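PDB 3ZBO: ALKF, which is of unknown function but has affinity for branched DNA structures and is related to the HEAT-like repeat DNA glycosylases. Local coordinates for residues 81-86 against 106-111; 114-119 against 139-144; 133-138 against 159-164. All blocks are in the same frame, centred on the assembly; numbering follows the deposited sequence.

Contact 1. Residues 81-86 against 106-111; sequences KAMSES and AVTLSE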
loop_
_atom_site.group_PDB
_atom_site.type_symbol
_atom_site.label_atom_id
_atom_site.label_comp_id
_atom_site.label_asym_id
_atom_site.label_seq_id
_atom_site.Cartn_x
_atom_site.Cartn_y
_atom_site.Cartn_z
ATOM N N LYS A 81 -8.450 3.094 -13.875
ATOM C CA LYS A 81 -8.981 2.213 -14.905
ATOM C C LYS A 81 -8.483 2.592 -16.293
ATOM O O LYS A 81 -8.603 1.763 -17.239
ATOM C CB LYS A 81 -10.494 2.181 -14.816
ATOM C CG LYS A 81 -10.921 1.463 -13.554
ATOM C CD LYS A 81 -12.408 1.347 -13.487
ATOM C CE LYS A 81 -12.810 0.346 -12.436
ATOM N NZ LYS A 81 -12.374 0.821 -11.098
ATOM N N ALA A 82 -7.904 3.792 -16.443
ATOM C CA ALA A 82 -7.316 4.188 -17.707
ATOM C C ALA A 82 -5.784 4.044 -17.714
ATOM O O ALA A 82 -5.146 4.367 -18.707
ATOM C CB ALA A 82 -7.715 5.660 -18.099
ATOM N N MET A 83 -5.174 3.590 -16.596
ATOM C CA MET A 83 -3.707 3.466 -16.578
ATOM C C MET A 83 -3.331 2.087 -17.085
ATOM O O MET A 83 -3.957 1.071 -16.715
ATOM C CB MET A 83 -3.214 3.678 -15.103
ATOM C CG MET A 83 -3.198 5.144 -14.694
ATOM S SD MET A 83 -2.745 5.308 -12.976
ATOM C CE MET A 83 -1.018 4.833 -13.019
ATOM N N SER A 84 -2.270 2.034 -17.898
ATOM C CA SER A 84 -1.761 0.787 -18.411
ATOM C C SER A 84 -0.707 0.167 -17.470
ATOM O O SER A 84 -0.203 0.847 -16.515
ATOM C CB SER A 84 -1.041 1.066 -19.751
ATOM O OG SER A 84 0.041 1.921 -19.500
ATOM N N GLU A 85 -0.314 -1.070 -17.761
ATOM C CA GLU A 85 0.808 -1.665 -17.066
ATOM C C GLU A 85 2.052 -0.757 -17.154
ATOM O O GLU A 85 2.798 -0.584 -16.162
ATOM C CB GLU A 85 1.076 -3.124 -17.589
ATOM C CG GLU A 85 2.248 -3.724 -16.937
ATOM C CD GLU A 85 2.385 -5.223 -17.286
ATOM O OE1 GLU A 85 1.410 -5.792 -17.845
ATOM O OE2 GLU A 85 3.424 -5.792 -16.980
ATOM N N SER A 86 2.355 -0.172 -18.364
ATOM C CA SER A 86 3.524 0.646 -18.527
ATOM C C SER A 86 3.419 1.862 -17.574
ATOM O O SER A 86 4.417 2.262 -17.024
ATOM C CB SER A 86 3.654 1.082 -20.042
ATOM O OG SER A 86 4.683 2.040 -20.114
ATOM N N ALA A 106 0.468 1.010 -4.816
ATOM C CA ALA A 106 -0.318 -0.243 -4.658
ATOM C C ALA A 106 -1.813 0.099 -4.520
ATOM O O ALA A 106 -2.650 -0.721 -4.957
ATOM C CB ALA A 106 0.158 -0.954 -3.397
ATOM N N VAL A 107 -2.159 1.231 -3.874
ATOM C CA VAL A 107 -3.583 1.498 -3.674
ATOM C C VAL A 107 -4.169 1.938 -5.046
ATOM O O VAL A 107 -5.271 1.437 -5.383
ATOM C CB VAL A 107 -3.752 2.581 -2.619
ATOM C CG1 VAL A 107 -5.248 2.929 -2.473
ATOM C CG2 VAL A 107 -3.197 2.206 -1.251
ATOM N N THR A 108 -3.483 2.788 -5.800
ATOM C CA THR A 108 -3.972 3.137 -7.139
ATOM C C THR A 108 -4.114 1.865 -7.996
ATOM O O THR A 108 -5.109 1.637 -8.628
ATOM C CB THR A 108 -3.011 4.083 -7.739
ATOM O OG1 THR A 108 -2.959 5.265 -6.911
ATOM C CG2 THR A 108 -3.495 4.542 -9.121
ATOM N N LEU A 109 -3.113 0.985 -7.891
ATOM C CA LEU A 109 -3.196 -0.311 -8.645
ATOM C C LEU A 109 -4.392 -1.161 -8.253
ATOM O O LEU A 109 -5.037 -1.787 -9.117
ATOM C CB LEU A 109 -1.863 -1.087 -8.514
ATOM C CG LEU A 109 -1.788 -2.467 -9.233
ATOM C CD1 LEU A 109 -1.926 -2.211 -10.786
ATOM C CD2 LEU A 109 -0.487 -3.152 -8.920
ATOM N N SER A 110 -4.705 -1.183 -6.945
ATOM C CA SER A 110 -5.844 -2.012 -6.474
ATOM C C SER A 110 -7.168 -1.513 -7.038
ATOM O O SER A 110 -8.144 -2.277 -6.943
ATOM C CB SER A 110 -5.851 -2.036 -4.889
ATOM O OG SER A 110 -6.317 -0.790 -4.426
ATOM N N GLU A 111 -7.175 -0.303 -7.594
ATOM C CA GLU A 111 -8.417 0.296 -8.132
ATOM C C GLU A 111 -8.453 0.178 -9.651
ATOM O O GLU A 111 -9.397 0.693 -10.276
ATOM C CB GLU A 111 -8.507 1.755 -7.703
ATOM C CG GLU A 111 -8.819 1.946 -6.170
ATOM C CD GLU A 111 -10.163 1.343 -5.772
ATOM O OE1 GLU A 111 -11.122 1.449 -6.574
ATOM O OE2 GLU A 111 -10.268 0.760 -4.669
#

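Contact 2. Residues 114-119 against 139-144; sequences IAQDVA and CWLLGN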
loop_
_atom_site.group_PDB
_atom_site.type_symbol
_atom_site.label_atom_id
_atom_site.label_comp_id
_atom_site.label_asym_id
_atom_site.label_seq_id
_atom_site.Cartn_x
_atom_site.Cartn_y
_atom_site.Cartn_z
ATOM N N ILE A 114 -6.208 -4.191 -13.784
ATOM C CA ILE A 114 -5.126 -5.104 -14.094
ATOM C C ILE A 114 -4.307 -5.409 -12.840
ATOM O O ILE A 114 -3.157 -5.801 -12.875
ATOM C CB ILE A 114 -4.188 -4.512 -15.178
ATOM C CG1 ILE A 114 -3.746 -3.079 -14.814
ATOM C CG2 ILE A 114 -5.009 -4.391 -16.470
ATOM C CD1 ILE A 114 -2.672 -2.545 -15.714
ATOM N N ALA A 115 -4.961 -5.300 -11.672
ATOM C CA ALA A 115 -4.275 -5.339 -10.381
ATOM C C ALA A 115 -3.515 -6.622 -10.141
ATOM O O ALA A 115 -2.302 -6.611 -9.815
ATOM C CB ALA A 115 -5.263 -5.054 -9.253
ATOM N N GLN A 116 -4.186 -7.793 -10.258
ATOM C CA GLN A 116 -3.479 -9.008 -9.937
ATOM C C GLN A 116 -2.359 -9.307 -10.937
ATOM O O GLN A 116 -1.287 -9.772 -10.532
ATOM C CB GLN A 116 -4.429 -10.253 -9.854
ATOM C CG GLN A 116 -5.398 -10.172 -8.666
ATOM C CD GLN A 116 -6.206 -11.443 -8.534
ATOM O OE1 GLN A 116 -5.664 -12.582 -8.563
ATOM N NE2 GLN A 116 -7.518 -11.201 -8.253
ATOM N N ASP A 117 -2.572 -9.011 -12.222
ATOM C CA ASP A 117 -1.513 -9.342 -13.191
ATOM C C ASP A 117 -0.236 -8.541 -12.890
ATOM O O ASP A 117 0.887 -9.063 -12.872
ATOM C CB ASP A 117 -2.014 -9.008 -14.561
ATOM C CG ASP A 117 -3.014 -10.054 -15.069
ATOM O OD1 ASP A 117 -3.077 -11.192 -14.479
ATOM O OD2 ASP A 117 -3.713 -9.723 -16.046
ATOM N N VAL A 118 -0.391 -7.217 -12.623
ATOM C CA VAL A 118 0.736 -6.363 -12.356
ATOM C C VAL A 118 1.335 -6.698 -10.964
ATOM O O VAL A 118 2.552 -6.868 -10.833
ATOM C CB VAL A 118 0.349 -4.913 -12.392
ATOM C CG1 VAL A 118 1.580 -4.033 -12.001
ATOM C CG2 VAL A 118 -0.123 -4.544 -13.808
ATOM N N ALA A 119 0.484 -6.875 -9.972
ATOM C CA ALA A 119 1.040 -7.225 -8.637
ATOM C C ALA A 119 1.804 -8.517 -8.636
ATOM O O ALA A 119 2.824 -8.660 -7.981
ATOM C CB ALA A 119 -0.130 -7.322 -7.610
ATOM N N CYS A 139 -3.303 -6.992 -0.354
ATOM C CA CYS A 139 -4.047 -6.656 0.887
ATOM C C CYS A 139 -5.186 -5.702 0.563
ATOM O O CYS A 139 -6.291 -5.893 1.117
ATOM C CB CYS A 139 -3.135 -5.978 1.895
ATOM S SG CYS A 139 -1.773 -6.979 2.445
ATOM N N TRP A 140 -4.991 -4.687 -0.312
ATOM C CA TRP A 140 -6.047 -3.737 -0.601
ATOM C C TRP A 140 -7.116 -4.409 -1.421
ATOM O O TRP A 140 -8.318 -4.099 -1.200
ATOM C CB TRP A 140 -5.495 -2.500 -1.372
ATOM C CG TRP A 140 -4.249 -1.947 -0.689
ATOM C CD1 TRP A 140 -3.166 -1.450 -1.398
ATOM C CD2 TRP A 140 -3.886 -1.853 0.713
ATOM N NE1 TRP A 140 -2.164 -1.025 -0.532
ATOM C CE2 TRP A 140 -2.534 -1.333 0.748
ATOM C CE3 TRP A 140 -4.495 -2.272 1.957
ATOM C CZ2 TRP A 140 -1.868 -1.062 1.942
ATOM C CZ3 TRP A 140 -3.840 -2.043 3.107
ATOM C CH2 TRP A 140 -2.496 -1.462 3.128
ATOM N N LEU A 141 -6.737 -5.305 -2.333
ATOM C CA LEU A 141 -7.781 -6.017 -3.144
ATOM C C LEU A 141 -8.632 -6.907 -2.244
ATOM O O LEU A 141 -9.885 -6.957 -2.408
ATOM C CB LEU A 141 -7.085 -6.929 -4.149
ATOM C CG LEU A 141 -6.418 -6.228 -5.303
ATOM C CD1 LEU A 141 -5.681 -7.291 -6.031
ATOM C CD2 LEU A 141 -7.434 -5.541 -6.200
ATOM N N LEU A 142 -8.032 -7.576 -1.274
ATOM C CA LEU A 142 -8.847 -8.507 -0.396
ATOM C C LEU A 142 -9.836 -7.675 0.412
ATOM O O LEU A 142 -10.868 -8.228 0.834
ATOM C CB LEU A 142 -7.891 -9.218 0.503
ATOM C CG LEU A 142 -7.129 -10.292 -0.200
ATOM C CD1 LEU A 142 -5.911 -10.770 0.628
ATOM C CD2 LEU A 142 -8.014 -11.515 -0.670
ATOM N N GLY A 143 -9.617 -6.334 0.563
ATOM C CA GLY A 143 -10.664 -5.485 1.200
ATOM C C GLY A 143 -11.656 -4.797 0.282
ATOM O O GLY A 143 -12.702 -4.261 0.763
ATOM N N ASN A 144 -11.380 -4.746 -1.017
ATOM C CA ASN A 144 -12.311 -4.085 -1.924
ATOM C C ASN A 144 -12.821 -5.016 -3.025
ATOM O O ASN A 144 -13.379 -4.552 -4.015
ATOM C CB ASN A 144 -11.703 -2.812 -2.503
ATOM C CG ASN A 144 -12.757 -1.891 -3.101
ATOM O OD1 ASN A 144 -13.892 -1.829 -2.617
ATOM N ND2 ASN A 144 -12.386 -1.181 -4.131
#

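Contact 3. Residues 133-138 against 159-164; sequences AGWSCY and LEMVKD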
loop_
_atom_site.group_PDB
_atom_site.type_symbol
_atom_site.label_atom_id
_atom_site.label_comp_id
_atom_site.label_asym_id
_atom_site.label_seq_id
_atom_site.Cartn_x
_atom_site.Cartn_y
_atom_site.Cartn_z
ATOM N N ALA A 133 5.036 -3.392 -2.953
ATOM C CA ALA A 133 3.816 -2.867 -3.587
ATOM C C ALA A 133 2.925 -4.014 -4.058
ATOM O O ALA A 133 1.691 -3.898 -3.908
ATOM C CB ALA A 133 4.164 -1.967 -4.796
ATOM N N GLY A 134 3.518 -5.120 -4.576
ATOM C CA GLY A 134 2.666 -6.161 -5.090
ATOM C C GLY A 134 1.934 -6.864 -3.922
ATOM O O GLY A 134 0.720 -7.095 -4.061
ATOM N N TRP A 135 2.621 -7.181 -2.810
ATOM C CA TRP A 135 1.935 -7.794 -1.593
ATOM C C TRP A 135 0.944 -6.810 -1.063
ATOM O O TRP A 135 -0.180 -7.227 -0.700
ATOM C CB TRP A 135 2.980 -8.155 -0.557
ATOM C CG TRP A 135 3.830 -9.348 -0.998
ATOM C CD1 TRP A 135 5.132 -9.370 -1.394
ATOM C CD2 TRP A 135 3.396 -10.739 -0.969
ATOM N NE1 TRP A 135 5.523 -10.670 -1.690
ATOM C CE2 TRP A 135 4.480 -11.519 -1.408
ATOM C CE3 TRP A 135 2.185 -11.378 -0.595
ATOM C CZ2 TRP A 135 4.432 -12.926 -1.503
ATOM C CZ3 TRP A 135 2.103 -12.750 -0.678
ATOM C CH2 TRP A 135 3.208 -13.553 -1.128
ATOM N N SER A 136 1.314 -5.504 -1.007
ATOM C CA SER A 136 0.370 -4.506 -0.477
ATOM C C SER A 136 -0.919 -4.458 -1.345
ATOM O O SER A 136 -1.998 -4.390 -0.780
ATOM C CB SER A 136 0.994 -3.114 -0.433
ATOM O OG SER A 136 2.130 -3.096 0.506
ATOM N N CYS A 137 -0.734 -4.481 -2.655
ATOM C CA CYS A 137 -1.924 -4.416 -3.530
ATOM C C CYS A 137 -2.822 -5.570 -3.218
ATOM O O CYS A 137 -4.060 -5.315 -3.168
ATOM C CB CYS A 137 -1.377 -4.501 -4.934
ATOM S SG CYS A 137 -2.743 -4.407 -6.170
ATOM N N TYR A 138 -2.297 -6.771 -2.996
ATOM C CA TYR A 138 -3.204 -7.868 -2.631
ATOM C C TYR A 138 -3.971 -7.563 -1.348
ATOM O O TYR A 138 -5.147 -7.934 -1.211
ATOM C CB TYR A 138 -2.549 -9.244 -2.518
ATOM C CG TYR A 138 -2.510 -9.939 -3.847
ATOM C CD1 TYR A 138 -1.448 -9.734 -4.742
ATOM C CD2 TYR A 138 -3.600 -10.738 -4.233
ATOM C CE1 TYR A 138 -1.481 -10.382 -5.984
ATOM C CE2 TYR A 138 -3.570 -11.417 -5.491
ATOM C CZ TYR A 138 -2.548 -11.202 -6.305
ATOM O OH TYR A 138 -2.590 -11.868 -7.517
ATOM N N LEU A 159 0.242 -17.852 0.625
ATOM C CA LEU A 159 0.497 -17.971 2.071
ATOM C C LEU A 159 1.737 -18.835 2.336
ATOM O O LEU A 159 2.525 -18.574 3.253
ATOM C CB LEU A 159 -0.693 -18.647 2.784
ATOM C CG LEU A 159 -1.923 -17.764 2.898
ATOM C CD1 LEU A 159 -3.145 -18.594 3.407
ATOM C CD2 LEU A 159 -1.670 -16.627 3.872
ATOM N N GLU A 160 1.840 -19.957 1.539
ATOM C CA GLU A 160 3.014 -20.818 1.711
ATOM C C GLU A 160 4.321 -20.126 1.347
ATOM O O GLU A 160 5.314 -20.302 2.059
ATOM C CB GLU A 160 2.860 -22.061 0.843
ATOM C CG GLU A 160 1.846 -23.040 1.341
ATOM C CD GLU A 160 2.159 -23.624 2.689
ATOM O OE1 GLU A 160 3.344 -23.908 2.991
ATOM O OE2 GLU A 160 1.245 -23.845 3.506
ATOM N N MET A 161 4.277 -19.244 0.341
ATOM C CA MET A 161 5.438 -18.466 -0.029
ATOM C C MET A 161 5.822 -17.513 1.111
ATOM O O MET A 161 6.993 -17.380 1.465
ATOM C CB MET A 161 5.176 -17.740 -1.325
ATOM C CG MET A 161 6.339 -16.944 -1.765
ATOM S SD MET A 161 7.744 -17.946 -2.227
ATOM C CE MET A 161 6.964 -19.144 -3.302
ATOM N N VAL A 162 4.827 -16.889 1.717
ATOM C CA VAL A 162 5.156 -16.051 2.850
ATOM C C VAL A 162 5.758 -16.897 3.999
ATOM O O VAL A 162 6.824 -16.555 4.534
ATOM C CB VAL A 162 3.888 -15.319 3.395
ATOM C CG1 VAL A 162 4.219 -14.592 4.750
ATOM C CG2 VAL A 162 3.378 -14.336 2.384
ATOM N N LYS A 163 5.155 -18.034 4.369
ATOM C CA LYS A 163 5.714 -18.917 5.399
ATOM C C LYS A 163 7.194 -19.278 5.094
ATOM O O LYS A 163 8.050 -19.218 5.996
ATOM C CB LYS A 163 4.900 -20.230 5.480
ATOM C CG LYS A 163 5.403 -21.238 6.555
ATOM C CD LYS A 163 4.574 -22.523 6.440
ATOM C CE LYS A 163 5.217 -23.431 5.440
ATOM N NZ LYS A 163 4.899 -24.877 5.748
ATOM N N ASP A 164 7.435 -19.621 3.842
ATOM C CA ASP A 164 8.739 -20.203 3.482
ATOM C C ASP A 164 9.794 -19.147 3.364
ATOM O O ASP A 164 11.009 -19.487 3.574
ATOM C CB ASP A 164 8.660 -20.949 2.184
ATOM C CG ASP A 164 7.894 -22.292 2.321
ATOM O OD1 ASP A 164 7.708 -22.796 3.413
ATOM O OD2 ASP A 164 7.403 -22.771 1.254
#

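Contact 1. Residues 81-86 against 106-111
Lys81 and Glu111 supply the polar half of this contact, Met83 and Thr108 the apolar half. The single hydrogen bond between the segments runs from Lys81 NZ to the backbone Glu111 O, 3.1 Å away. At the acceptor the C=O...N angle is 152° and the ammonium group lies 26° off the carbonyl plane. The lysine chain is extended until its last torsion (chi4 63°), where it bends and turns NZ toward this carbonyl oxygen; CG passes 3.7 Å from Glu111 O on the way.

The apolar touch is one pair, Met83 SD against Thr108 CG2 at 4.0 Å, with the methionine chain running roughly perpendicular to the threonine's. Thr108 OG1 is hydrogen-bonded to Val104 O in its own helix and to Arg240, consistent with a held rotamer that turns the methyl to Met83. Phe88 packs on both Met83 and Thr108.

Glu111 lies at the C-terminal end of helix 98-110, so Lys81 places its positive charge where the helix dipole would probably favour it. The contact thus pairs a buried sulfur-methyl touch with a more exposed charge-to-carbonyl bond.

Contact 2. Residues 114-119 against 139-144
Leu141 covers the Ala115 methyl with both of its branches: Ala115 CB lies 3.8 Å from Leu141 CD2 and 3.9 Å from Leu141 CD1. With similar distances to the two methyls, Ala115 CB abuts the fork of the leucine rather than one arm of it. Two torsions present the fork: CG stands anti to the carbonyl carbon (chi1 -73°), and chi2 of 173° sets CD1 anti to CA, with CD2 branching off beside it. The small alanine allows a close approach of the backbones, its CA lying 8.1 Å from the CA of Leu141.

Gln116 adds a second, flanking touch. Its CG reaches Leu141 CD1 at 3.9 Å, the two side chains crossing obliquely, so that the aliphatic stem of the glutamine extends the apolar patch. The amide beyond it turns to other partners: OE1 accepts from Lys154 and NE2 donates to Ala149 O, which together fix its rotation. Phe150 packs against both Gln116 and Leu141, and Cys137 against Ala115, adding to the apolar surroundings.

No hydrogen bond links the two segments; their cohesion is van der Waals contact between carbon atoms.

Their chain directions, taken from the CA positions, are nearly antiparallel, and the touching residues come from the start of helix 115-124 and the last part of helix 128-144. These helices are consecutive, joined by a short turn, and the contact lies at the end of the pair away from that turn. The two helices form an antiparallel alpha-alpha hairpin, a pairing found throughout HEAT-like folds and consistent with the protein's kinship to the HEAT-like DNA glycosylases.

Contact 3. Residues 133-138 against 159-164
Both segments are helical throughout and run in broadly opposite senses, judged from their CA positions. Their closest CA atoms, those of Trp135 and Val162, are 9.9 Å apart, so a large side chain has to span the interval between helices 128-144 and 152-165.

Trp135 does so. Its CG stands anti to the carbonyl carbon (chi1 -71°), and the six-membered part of the indole forms the leading end. There Trp135 CH2 comes within 3.6 Å of Val162 CG2, and CZ3 of the same ring lies 3.7 Å from that methyl. A single methyl thus sits against neighbouring ring carbons, while the tryptophan and valine side chains lie side by side, pointing opposite ways. Met161 may add a weak touch, its CG lying near the indole plane at the ring edge, 4.5 Å from Trp135 CZ2. This is tentative, because the methionine adopts two conformations; in the one described the rest of its side chain turns outward.

Helix 171-187 completes the surroundings of the indole. Phe180 forms a T-shaped stack with Trp135, Ala176 and Met177 also pack on it, and Leu181 packs against Val162.

Charged groups lie apart from the indole. Within segment 159-164 a salt bridge joins Lys163 NZ to Glu160 OE1 at 3.3 Å, and the other oxygen, Glu160 OE2, pairs with Lys194 of helix 192-202.

No hydrogen bond crosses between the segments. The join therefore depends on the shape and reach of one buried aromatic ring, while the Glu160 pairs with Lys163 and Lys194 lie on the side of helix 152-165 toward helix 192-202.

Contacts 2 and 3 are buried and share helix 128-144, contact 2 using its last turns and contact 3 its middle. Contact 1 is only partly buried and joins the residues leading into helix 85-94 to the end of helix 98-110, which also packs on helix 128-144, where Leu109 touches Cys137. Contacts 1 and 2 adjoin through Leu109 and Ala115. Chemistry follows place: contact 1, with its exposed lysine, is the one with a hydrogen bond across it, whereas the other two are purely apolar. Between those two the bridging differs: alanine, leucine and a glutamine stem at close backbone spacing in contact 2, a long indole over a wider interval in contact 3.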